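Local coordinates for protein rhizobiales Sp. Pch2 (Marine metagenome, PDB 6PB3) that probably acts as a TRIP13/Pch2-like AAA+ ATPase that remodels HORMA domain proteins and so regulates bacterial cGAS-like enzymes in immunity against bacteriophages, at residues Leu43-Asn48 with Lys68-Arg73; Glu250-Ala255 with Ala296-Met301. All coordinates share one frame; numbering follows the deposited sequence.

Interaction 1: Leu43-Asn48 with Lys68-Arg73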
# COMPACT_ATOMS: atom_id res chain seq x y z
N LEU A 43 -11.56 28.40 23.62
CA LEU A 43 -10.78 29.62 23.44
C LEU A 43 -11.00 30.60 24.60
O LEU A 43 -10.04 31.20 25.10
CB LEU A 43 -11.14 30.27 22.10
CG LEU A 43 -10.61 29.66 20.79
CD1 LEU A 43 -11.42 30.15 19.58
CD2 LEU A 43 -9.10 29.98 20.58
N ALA A 44 -12.25 30.77 25.04
CA ALA A 44 -12.49 31.68 26.16
C ALA A 44 -11.76 31.21 27.41
O ALA A 44 -11.17 32.01 28.15
CB ALA A 44 -14.00 31.80 26.41
N VAL A 45 -11.79 29.90 27.66
CA VAL A 45 -11.10 29.34 28.81
C VAL A 45 -9.59 29.55 28.70
O VAL A 45 -8.93 29.89 29.68
CB VAL A 45 -11.46 27.85 28.93
CG1 VAL A 45 -10.62 27.18 30.00
CG2 VAL A 45 -12.96 27.72 29.21
N LEU A 46 -9.03 29.36 27.50
CA LEU A 46 -7.58 29.47 27.34
C LEU A 46 -7.09 30.88 27.58
O LEU A 46 -5.99 31.08 28.10
CB LEU A 46 -7.18 29.00 25.94
CG LEU A 46 -7.31 27.51 25.66
CD1 LEU A 46 -6.83 27.20 24.25
CD2 LEU A 46 -6.54 26.70 26.72
N VAL A 47 -7.88 31.88 27.20
CA VAL A 47 -7.46 33.26 27.41
C VAL A 47 -7.86 33.79 28.77
O VAL A 47 -7.19 34.67 29.32
CB VAL A 47 -8.00 34.18 26.30
CG1 VAL A 47 -7.53 33.68 24.96
CG2 VAL A 47 -9.52 34.25 26.37
N ASN A 48 -8.95 33.28 29.34
CA ASN A 48 -9.45 33.74 30.63
C ASN A 48 -9.77 32.54 31.50
O ASN A 48 -10.94 32.26 31.76
CB ASN A 48 -10.68 34.63 30.44
CG ASN A 48 -11.17 35.22 31.76
OD1 ASN A 48 -10.37 35.59 32.62
ND2 ASN A 48 -12.49 35.28 31.92
N LYS A 68 -9.07 20.82 36.79
CA LYS A 68 -7.62 20.82 36.93
C LYS A 68 -6.94 20.36 35.64
O LYS A 68 -5.91 20.91 35.25
CB LYS A 68 -7.19 19.92 38.10
N ASN A 69 -7.53 19.38 34.96
CA ASN A 69 -6.97 18.94 33.69
C ASN A 69 -7.18 19.99 32.60
O ASN A 69 -6.26 20.24 31.81
CB ASN A 69 -7.57 17.59 33.28
CG ASN A 69 -9.08 17.53 33.43
OD1 ASN A 69 -9.77 18.53 33.27
ND2 ASN A 69 -9.60 16.35 33.75
N VAL A 70 -8.35 20.62 32.55
CA VAL A 70 -8.68 21.49 31.41
C VAL A 70 -7.84 22.76 31.42
O VAL A 70 -7.44 23.26 30.36
CB VAL A 70 -10.19 21.83 31.41
CG1 VAL A 70 -10.49 22.83 30.32
CG2 VAL A 70 -11.01 20.59 31.21
N ILE A 71 -7.56 23.30 32.60
CA ILE A 71 -6.96 24.63 32.66
C ILE A 71 -5.49 24.57 32.28
O ILE A 71 -5.00 25.40 31.50
CB ILE A 71 -7.16 25.23 34.07
CG1 ILE A 71 -8.58 25.75 34.21
CG2 ILE A 71 -6.15 26.33 34.33
CD1 ILE A 71 -8.82 26.46 35.51
N ARG A 72 -4.77 23.59 32.81
CA ARG A 72 -3.31 23.56 32.67
C ARG A 72 -2.84 23.17 31.27
O ARG A 72 -1.63 23.05 31.05
CB ARG A 72 -2.72 22.60 33.71
N ARG A 73 -3.75 22.97 30.31
CA ARG A 73 -3.34 22.50 28.99
C ARG A 73 -2.65 23.61 28.21
O ARG A 73 -3.05 24.77 28.28
CB ARG A 73 -4.55 22.03 28.19
CG ARG A 73 -5.44 21.04 28.87
CD ARG A 73 -4.67 19.77 29.26
NE ARG A 73 -3.71 19.29 28.26
CZ ARG A 73 -4.04 18.65 27.14
NH1 ARG A 73 -5.31 18.43 26.84
NH2 ARG A 73 -3.08 18.23 26.32
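The carbonyl oxygen Arg73 O meets a methyl across this contact: Leu46 CD2 lies 4.3 Å from it. No hydrogen bond links 43-48 and 68-73. Within helix 33-47, Asn48 N bonds Ala44 O at 2.8 Å, closing its last turn; Asn48 ND2 also bonds Glu102 OE1. The other touch is methyl to methyl, Val45 CG1 to Val70 CG1 at 4.4 Å. In both valines CG1 is anti to the backbone N (chi1 172° in Val45), and these two branches face each other. The Leu46 side chain leaves at a slant, and its CD2 branch then reaches the chain beyond helix 68-71. Leu52 of helix 49-59 touches Val45, Val70 and Ile71, so a third helix shares this apolar patch. Leu46 also packs on Ala198 of strand 197-203 and on Pro75. Tyr284 of the second subunit lies on Val45, which places the patch beside a subunit interface. The direct touch is light, one methyl pair and one methyl against a carbonyl oxygen, with 128 Å² buried. No directed bond fixes the two segments, and their relative position probably depends much on shared neighbours such as Leu52.

Interaction 2: Glu250-Ala255 with Ala296-Met301; sequences EGLVAA and AIAQAM
Ala298 and Ala255 point their CB methyls at each other from two helices that run nearly parallel. The axes of the short segments lie 9.2 Å apart at 12°. The two methyls meet at 3.9 Å. Leu252, one turn before Ala255, brings a second group to the same methyl: Leu252 CD2 lies 3.8 Å from Ala298 CB. Leu252 CB leaves its helix at a slant to the partner. With CG anti to the carbonyl carbon (chi1 -69°), its CD2 branch reaches across. Ala298 CB thus touches two groups from one face of helix 246-255. Gln299 comes to Ala255 from the outer side. It uses the aliphatic part of its chain, with CG 3.8 Å from Ala255 CB, and not its amide. The backbones are closest here, with Ala255 CA and Gln299 CA 5.5 Å apart.

Leu252 also packs on Ile235 and Leu239 of helix 228-239, so it joins three helices. Ile297 and Met301, a selenomethionine, turn to helix 268-283 and to Arg38 of the third subunit. These four helices are consistent with the small helical domain that follows the ATPase core in AAA+ proteins. The contact has no hydrogen bond across it. Its chemistry grades from the buried Leu252 and Ala298, through the partly exposed Ala255, to the exposed Gln299, and the small alanines permit the close approach of the two helix ends.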
# COMPACT_ATOMS: atom_id res chain seq x y z
N GLU A 250 -37.32 14.83 6.34
CA GLU A 250 -36.81 13.57 6.89
C GLU A 250 -36.39 12.62 5.77
O GLU A 250 -35.40 11.88 5.91
CB GLU A 250 -37.86 12.93 7.79
CG GLU A 250 -38.09 13.70 9.07
CD GLU A 250 -36.80 13.97 9.82
OE1 GLU A 250 -36.00 13.02 10.02
OE2 GLU A 250 -36.57 15.13 10.21
N GLY A 251 -37.12 12.63 4.66
CA GLY A 251 -36.69 11.84 3.51
C GLY A 251 -35.32 12.24 3.00
O GLY A 251 -34.49 11.39 2.68
N LEU A 252 -35.05 13.55 2.95
CA LEU A 252 -33.73 14.00 2.50
C LEU A 252 -32.66 13.73 3.55
O LEU A 252 -31.51 13.48 3.20
CB LEU A 252 -33.77 15.49 2.17
CG LEU A 252 -34.55 15.97 0.96
CD1 LEU A 252 -34.70 17.49 1.03
CD2 LEU A 252 -33.82 15.55 -0.31
N VAL A 253 -33.03 13.78 4.83
CA VAL A 253 -32.12 13.36 5.89
C VAL A 253 -31.76 11.88 5.72
O VAL A 253 -30.59 11.49 5.81
CB VAL A 253 -32.75 13.62 7.27
CG1 VAL A 253 -31.91 12.95 8.36
CG2 VAL A 253 -32.88 15.10 7.51
N ALA A 254 -32.76 11.05 5.47
CA ALA A 254 -32.50 9.63 5.28
C ALA A 254 -31.72 9.37 4.00
O ALA A 254 -30.82 8.51 3.98
CB ALA A 254 -33.83 8.85 5.27
N ALA A 255 -32.03 10.10 2.93
CA ALA A 255 -31.33 9.88 1.67
C ALA A 255 -29.87 10.29 1.73
O ALA A 255 -29.08 9.83 0.91
CB ALA A 255 -32.04 10.63 0.54
N ALA A 296 -35.14 12.86 -5.43
CA ALA A 296 -34.54 12.09 -6.51
C ALA A 296 -33.08 12.48 -6.70
O ALA A 296 -32.22 11.62 -6.95
CB ALA A 296 -35.33 12.28 -7.81
N ILE A 297 -32.76 13.76 -6.55
CA ILE A 297 -31.37 14.20 -6.66
C ILE A 297 -30.54 13.61 -5.52
O ILE A 297 -29.46 13.06 -5.74
CB ILE A 297 -31.29 15.73 -6.69
CG1 ILE A 297 -31.89 16.26 -8.00
CG2 ILE A 297 -29.86 16.17 -6.52
CD1 ILE A 297 -32.13 17.77 -8.01
N ALA A 298 -31.04 13.72 -4.28
CA ALA A 298 -30.27 13.22 -3.14
C ALA A 298 -30.00 11.72 -3.26
O ALA A 298 -28.91 11.25 -2.92
CB ALA A 298 -31.01 13.51 -1.83
N GLN A 299 -30.98 10.96 -3.77
CA GLN A 299 -30.85 9.51 -3.80
C GLN A 299 -29.90 9.05 -4.90
O GLN A 299 -29.12 8.11 -4.70
CB GLN A 299 -32.23 8.87 -3.96
CG GLN A 299 -33.18 9.10 -2.79
CD GLN A 299 -34.43 8.25 -2.91
OE1 GLN A 299 -34.77 7.76 -3.99
NE2 GLN A 299 -35.12 8.05 -1.78
N ALA A 300 -29.96 9.70 -6.07
CA ALA A 300 -29.05 9.36 -7.15
C ALA A 300 -27.63 9.80 -6.86
O ALA A 300 -26.69 9.29 -7.49
CB ALA A 300 -29.53 9.99 -8.46
N MSE A 301 -27.43 10.72 -5.92
CA MSE A 301 -26.12 11.25 -5.67
C MSE A 301 -25.38 10.35 -4.68
O MSE A 301 -25.90 10.03 -3.61
CB MSE A 301 -26.25 12.69 -5.15
CG MSE A 301 -24.95 13.37 -4.81
SE MSE A 301 -25.34 15.16 -4.10
CE MSE A 301 -25.93 15.99 -5.80

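In the fold
Both contacts are mainly apolar, partly buried and without cross hydrogen bonds, but they hold different elements. Interaction 1 joins helix 33-47 to the short helix 68-71, beside the parallel strands of what is probably the P-loop ATPase core. Interaction 2 joins helix 246-255 to 291-300, the last helix, with helix 268-283 between them in the chain. Their centres are 42 Å apart, on opposite sides of the chain's centre, and they share no helix. Interaction 1 touches sparsely through branched side chains and a backbone carbonyl, and shares a third helix. Interaction 2 is tighter and alanine-rich, with an exposed edge. Each lies near another subunit, the second for interaction 1 and the third for interaction 2.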